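Local coordinates for uncharacterized protein (Bacteroides ovatus, PDB 4FXT), which is of unknown function but pairs an N-terminal transthyretin-like domain with a C-terminal E-set-like, immunoglobulin-type beta domain, at residues 175-180 with 197-202; 109-114 with 164-169. All coordinates share one frame; numbering follows the deposited sequence.

Interaction 1. Residues 175-180 with 197-202; sequences SYLYAR and IKVALK
K198 lies across the ring of Y176 in a cation-pi contact. The ammonium NZ sits 4.3 Å from the centroid of the Y176 ring and only 7° off its normal, while K198 CD adds a CH-pi contact over the ring face. CG of K198 is anti to its backbone N (chi1 -170°) and the chain bends at chi3 (-68°), which carries the amine over the ring. K198 CB also approaches Y178 CE2, at 3.9 Å, so the lysine lies along both tyrosines, over the face of Y176 and obliquely against Y178.

Backbone bonds hold the strands in antiparallel register: two bonds link L177 with V199, and two more link A179 with I197. The V199 N to L177 O bond is 2.7 Å long. Past the strand end, S175 O accepts L201 N at 3.1 Å, and K202 N only weakly.

Apolar packing occupies the other face. L177 CD1 meets V199 CB at 3.7 Å, the two side chains running alongside, whereas L201 lies crosswise to L177; A179 CB touches V199 CG2. F105 of strand 98-108 packs on A179, I197 and V199.

The hairpin 176-185/192-200 is thus two-faced here: lysine methylenes and amine pack on a tyrosine ring on the more exposed face, while aliphatic side chains with F105 make the other apolar.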
loop_
_atom_site.group_PDB
_atom_site.type_symbol
_atom_site.label_atom_id
_atom_site.label_comp_id
_atom_site.label_asym_id
_atom_site.label_seq_id
_atom_site.Cartn_x
_atom_site.Cartn_y
_atom_site.Cartn_z
ATOM N N SER A 175 -9.783 13.485 -18.770
ATOM C CA SER A 175 -10.247 14.496 -17.824
ATOM C C SER A 175 -9.376 14.524 -16.555
ATOM O O SER A 175 -9.190 15.589 -15.947
ATOM C CB SER A 175 -11.699 14.224 -17.461
ATOM O OG SER A 175 -12.290 15.277 -16.716
ATOM N N TYR A 176 -8.806 13.361 -16.194
ATOM C CA TYR A 176 -7.941 13.145 -15.023
ATOM C C TYR A 176 -7.209 11.810 -15.129
ATOM O O TYR A 176 -7.572 10.975 -15.962
ATOM C CB TYR A 176 -8.775 13.179 -13.705
ATOM C CG TYR A 176 -9.903 12.158 -13.640
ATOM C CD1 TYR A 176 -9.692 10.880 -13.121
ATOM C CD2 TYR A 176 -11.184 12.479 -14.065
ATOM C CE1 TYR A 176 -10.727 9.940 -13.059
ATOM C CE2 TYR A 176 -12.225 11.551 -13.999
ATOM C CZ TYR A 176 -11.992 10.283 -13.498
ATOM O OH TYR A 176 -13.011 9.367 -13.420
ATOM N N LEU A 177 -6.250 11.575 -14.222
ATOM C CA LEU A 177 -5.530 10.310 -14.096
ATOM C C LEU A 177 -5.242 10.022 -12.620
ATOM O O LEU A 177 -5.415 10.880 -11.757
ATOM C CB LEU A 177 -4.225 10.263 -14.922
ATOM C CG LEU A 177 -3.130 11.367 -14.689
ATOM C CD1 LEU A 177 -2.453 11.288 -13.299
ATOM C CD2 LEU A 177 -2.057 11.273 -15.731
ATOM N N TYR A 178 -4.749 8.828 -12.348
ATOM C CA TYR A 178 -4.373 8.445 -11.000
ATOM C C TYR A 178 -2.875 8.306 -10.965
ATOM O O TYR A 178 -2.276 7.777 -11.911
ATOM C CB TYR A 178 -5.095 7.172 -10.562
ATOM C CG TYR A 178 -6.595 7.375 -10.459
ATOM C CD1 TYR A 178 -7.424 7.197 -11.568
ATOM C CD2 TYR A 178 -7.186 7.748 -9.254
ATOM C CE1 TYR A 178 -8.805 7.368 -11.474
ATOM C CE2 TYR A 178 -8.563 7.923 -9.146
ATOM C CZ TYR A 178 -9.368 7.749 -10.263
ATOM O OH TYR A 178 -10.715 7.983 -10.167
ATOM N N ALA A 179 -2.258 8.883 -9.925
ATOM C CA ALA A 179 -0.814 8.896 -9.748
ATOM C C ALA A 179 -0.454 8.262 -8.451
ATOM O O ALA A 179 -1.241 8.337 -7.500
ATOM C CB ALA A 179 -0.292 10.311 -9.808
ATOM N N ARG A 180 0.725 7.628 -8.395
ATOM C CA ARG A 180 1.137 6.909 -7.191
ATOM C C ARG A 180 2.656 6.709 -7.124
ATOM O O ARG A 180 3.307 6.564 -8.157
ATOM C CB ARG A 180 0.438 5.534 -7.202
ATOM C CG ARG A 180 0.115 5.001 -5.847
ATOM C CD ARG A 180 -0.657 3.724 -5.969
ATOM N NE ARG A 180 -1.009 3.214 -4.648
ATOM C CZ ARG A 180 -1.379 1.966 -4.402
ATOM N NH1 ARG A 180 -1.398 1.069 -5.379
ATOM N NH2 ARG A 180 -1.669 1.588 -3.164
ATOM N N ILE A 197 -3.781 8.798 -5.985
ATOM C CA ILE A 197 -4.323 10.151 -5.974
ATOM C C ILE A 197 -4.739 10.591 -7.368
ATOM O O ILE A 197 -3.944 10.544 -8.315
ATOM C CB ILE A 197 -3.243 11.118 -5.392
ATOM C CG1 ILE A 197 -2.868 10.678 -3.952
ATOM C CG2 ILE A 197 -3.719 12.589 -5.452
ATOM C CD1 ILE A 197 -1.791 11.443 -3.339
ATOM N N LYS A 198 -5.992 11.074 -7.459
ATOM C CA LYS A 198 -6.535 11.629 -8.695
ATOM C C LYS A 198 -5.870 12.966 -9.000
ATOM O O LYS A 198 -5.702 13.804 -8.097
ATOM C CB LYS A 198 -8.048 11.796 -8.618
ATOM C CG LYS A 198 -8.628 12.144 -9.980
ATOM C CD LYS A 198 -9.988 12.831 -9.977
ATOM C CE LYS A 198 -11.168 12.038 -9.534
ATOM N NZ LYS A 198 -12.397 12.831 -9.843
ATOM N N VAL A 199 -5.465 13.151 -10.264
ATOM C CA VAL A 199 -4.798 14.361 -10.742
ATOM C C VAL A 199 -5.575 14.894 -11.925
ATOM O O VAL A 199 -5.654 14.207 -12.948
ATOM C CB VAL A 199 -3.313 14.107 -11.105
ATOM C CG1 VAL A 199 -2.614 15.389 -11.541
ATOM C CG2 VAL A 199 -2.563 13.452 -9.966
ATOM N N ALA A 200 -6.128 16.101 -11.802
ATOM C CA ALA A 200 -6.873 16.733 -12.882
ATOM C C ALA A 200 -5.959 17.079 -14.037
ATOM O O ALA A 200 -4.851 17.545 -13.811
ATOM C CB ALA A 200 -7.562 17.991 -12.373
ATOM N N LEU A 201 -6.407 16.837 -15.274
ATOM C CA LEU A 201 -5.619 17.154 -16.477
ATOM C C LEU A 201 -6.313 18.276 -17.250
ATOM O O LEU A 201 -5.692 18.966 -18.061
ATOM C CB LEU A 201 -5.424 15.904 -17.354
ATOM C CG LEU A 201 -4.765 14.692 -16.681
ATOM C CD1 LEU A 201 -4.709 13.541 -17.617
ATOM C CD2 LEU A 201 -3.375 14.999 -16.166
ATOM N N LYS A 202 -7.601 18.463 -16.962
ATOM C CA LYS A 202 -8.465 19.476 -17.553
ATOM C C LYS A 202 -9.116 20.315 -16.443
ATOM O O LYS A 202 -9.647 19.720 -15.472
ATOM C CB LYS A 202 -9.541 18.823 -18.458
ATOM C CG LYS A 202 -9.001 18.103 -19.705
ATOM C CD LYS A 202 -10.153 17.530 -20.550
ATOM C CE LYS A 202 -9.687 16.910 -21.848
ATOM N NZ LYS A 202 -10.821 16.343 -22.645
ATOM O OXT LYS A 202 -9.053 21.563 -16.524
#

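Interaction 2. Residues 109-114 with 164-169; sequences GNKITA and EIEIPS
With CG anti to the carbonyl carbon (chi1 -65°) and the chain extended beyond it, E164 runs alongside T113, whose OG1 stands beside its own backbone N (chi1 -52°). There T113 OG1 donates to the anti lone pair of E164 OE2 over 3.2 Å; the hydroxyl's stronger partner is N108 ND2, which bonds to it as well. An alanine in place of T113 would remove OG1 and is likely to leave the E164 carboxylate without this donor and N108 ND2 without its hydroxyl partner.

On the same face the K111 chain bends at chi4, bringing NZ 3.5 Å from E166 OE1 in a long salt bridge; a weak bond to N110 OD1 also engages the amine. N110 ND2 approaches E166 OE1 too, the amide and carboxylate planes 37° apart.

These pairs join strand 111-120 to strand 160-166, an outer strand of the three-stranded antiparallel sheet in the E-set-like domain. I112 and I165 exchange backbone bonds, the one from I112 N to I165 O measuring 2.8 Å; beyond the strand, I167 N bonds to N110 O.

On the opposite face I112 CG1 meets I167 CG1 at 3.8 Å, one side chain laid athwart the other, and I112 CB rests on I165 CG2. L134 of strand 127-135 packs on both I112 and I165.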
loop_
_atom_site.group_PDB
_atom_site.type_symbol
_atom_site.label_atom_id
_atom_site.label_comp_id
_atom_site.label_asym_id
_atom_site.label_seq_id
_atom_site.Cartn_x
_atom_site.Cartn_y
_atom_site.Cartn_z
ATOM N N GLY A 109 2.615 21.279 -17.400
ATOM C CA GLY A 109 2.800 21.077 -18.827
ATOM C C GLY A 109 2.351 19.701 -19.258
ATOM O O GLY A 109 1.194 19.328 -19.040
ATOM N N ASN A 110 3.293 18.919 -19.849
ATOM C CA ASN A 110 3.064 17.530 -20.275
ATOM C C ASN A 110 3.601 16.570 -19.209
ATOM O O ASN A 110 3.850 15.390 -19.498
ATOM C CB ASN A 110 3.725 17.256 -21.643
ATOM C CG ASN A 110 5.254 17.369 -21.654
ATOM O OD1 ASN A 110 5.869 18.203 -20.961
ATOM N ND2 ASN A 110 5.908 16.554 -22.486
ATOM N N LYS A 111 3.811 17.086 -17.982
ATOM C CA LYS A 111 4.402 16.299 -16.906
ATOM C C LYS A 111 3.558 16.364 -15.630
ATOM O O LYS A 111 2.697 17.233 -15.461
ATOM C CB LYS A 111 5.850 16.797 -16.623
ATOM C CG LYS A 111 6.802 16.403 -17.752
ATOM C CD LYS A 111 8.236 16.860 -17.614
ATOM C CE LYS A 111 9.103 16.262 -18.715
ATOM N NZ LYS A 111 8.674 16.660 -20.090
ATOM N N ILE A 112 3.788 15.373 -14.761
ATOM C CA ILE A 112 3.181 15.272 -13.438
ATOM C C ILE A 112 4.321 15.432 -12.445
ATOM O O ILE A 112 5.239 14.606 -12.423
ATOM C CB ILE A 112 2.338 13.984 -13.198
ATOM C CG1 ILE A 112 1.192 13.806 -14.217
ATOM C CG2 ILE A 112 1.836 13.914 -11.751
ATOM C CD1 ILE A 112 0.038 14.846 -14.172
ATOM N N THR A 113 4.286 16.505 -11.663
ATOM C CA THR A 113 5.295 16.753 -10.654
ATOM C C THR A 113 4.891 16.016 -9.381
ATOM O O THR A 113 3.852 16.321 -8.784
ATOM C CB THR A 113 5.474 18.262 -10.431
ATOM O OG1 THR A 113 5.706 18.907 -11.682
ATOM C CG2 THR A 113 6.605 18.567 -9.473
ATOM N N ALA A 114 5.703 15.033 -8.991
ATOM C CA ALA A 114 5.487 14.243 -7.790
ATOM C C ALA A 114 6.403 14.704 -6.673
ATOM O O ALA A 114 7.608 14.836 -6.880
ATOM C CB ALA A 114 5.721 12.769 -8.082
ATOM N N GLU A 164 9.566 14.313 -11.896
ATOM C CA GLU A 164 8.580 14.614 -12.912
ATOM C C GLU A 164 8.493 13.493 -13.921
ATOM O O GLU A 164 9.504 13.165 -14.553
ATOM C CB GLU A 164 8.909 15.923 -13.616
ATOM C CG GLU A 164 8.842 17.137 -12.726
ATOM C CD GLU A 164 9.172 18.433 -13.426
ATOM O OE1 GLU A 164 10.188 18.478 -14.160
ATOM O OE2 GLU A 164 8.450 19.428 -13.181
ATOM N N ILE A 165 7.269 12.918 -14.076
ATOM C CA ILE A 165 6.932 11.844 -15.011
ATOM C C ILE A 165 6.102 12.456 -16.135
ATOM O O ILE A 165 5.184 13.236 -15.880
ATOM C CB ILE A 165 6.210 10.662 -14.298
ATOM C CG1 ILE A 165 5.964 9.472 -15.266
ATOM C CG2 ILE A 165 4.927 11.118 -13.577
ATOM C CD1 ILE A 165 5.549 8.207 -14.643
ATOM N N GLU A 166 6.441 12.115 -17.380
ATOM C CA GLU A 166 5.748 12.603 -18.558
ATOM C C GLU A 166 4.381 11.875 -18.744
ATOM O O GLU A 166 4.297 10.651 -18.634
ATOM C CB GLU A 166 6.634 12.419 -19.785
ATOM C CG GLU A 166 6.071 13.088 -21.024
ATOM C CD GLU A 166 7.029 13.175 -22.194
ATOM O OE1 GLU A 166 8.088 13.831 -22.056
ATOM O OE2 GLU A 166 6.644 12.720 -23.291
ATOM N N ILE A 167 3.322 12.656 -19.042
ATOM C CA ILE A 167 1.976 12.150 -19.270
ATOM C C ILE A 167 1.984 11.379 -20.604
ATOM O O ILE A 167 2.365 11.958 -21.632
ATOM C CB ILE A 167 0.926 13.296 -19.243
ATOM C CG1 ILE A 167 1.004 14.109 -17.956
ATOM C CG2 ILE A 167 -0.475 12.745 -19.456
ATOM C CD1 ILE A 167 0.174 15.390 -17.916
ATOM N N PRO A 168 1.624 10.077 -20.605
ATOM C CA PRO A 168 1.667 9.306 -21.859
ATOM C C PRO A 168 0.551 9.728 -22.843
ATOM O O PRO A 168 -0.436 10.354 -22.445
ATOM C CB PRO A 168 1.483 7.854 -21.388
ATOM C CG PRO A 168 0.737 7.958 -20.116
ATOM C CD PRO A 168 1.203 9.233 -19.467
ATOM N N SER A 169 0.738 9.384 -24.137
ATOM C CA SER A 169 -0.161 9.698 -25.250
ATOM C C SER A 169 -1.618 9.262 -24.978
ATOM O O SER A 169 -2.564 9.997 -25.278
ATOM C CB SER A 169 0.327 9.023 -26.532
ATOM O OG SER A 169 0.382 7.609 -26.408
#

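In the fold
Both contacts belong to the C-terminal E-set-like domain, their centres about 11 Å apart, but they lie in different sheets. Interaction 2 joins strands 111-120 and 160-166 of the three-stranded sheet; interaction 1 joins 176-185 and 192-200 of the four-stranded one. Along the chain they come in series, strand 176-185 following 160-166. Their apolar faces meet: V199 CG1 lies 3.8 Å from I112 CD1, and L201 CD2 touches both I112 CD1 and I167 CD1. F105 and L134 each touch side chains from both contacts. A hairpin in one sheet and a pairing of sequence-distant strands in the other, with apolar side chains, F105 among them, meeting in a shared core, are consistent with the beta sandwich of E-set domains.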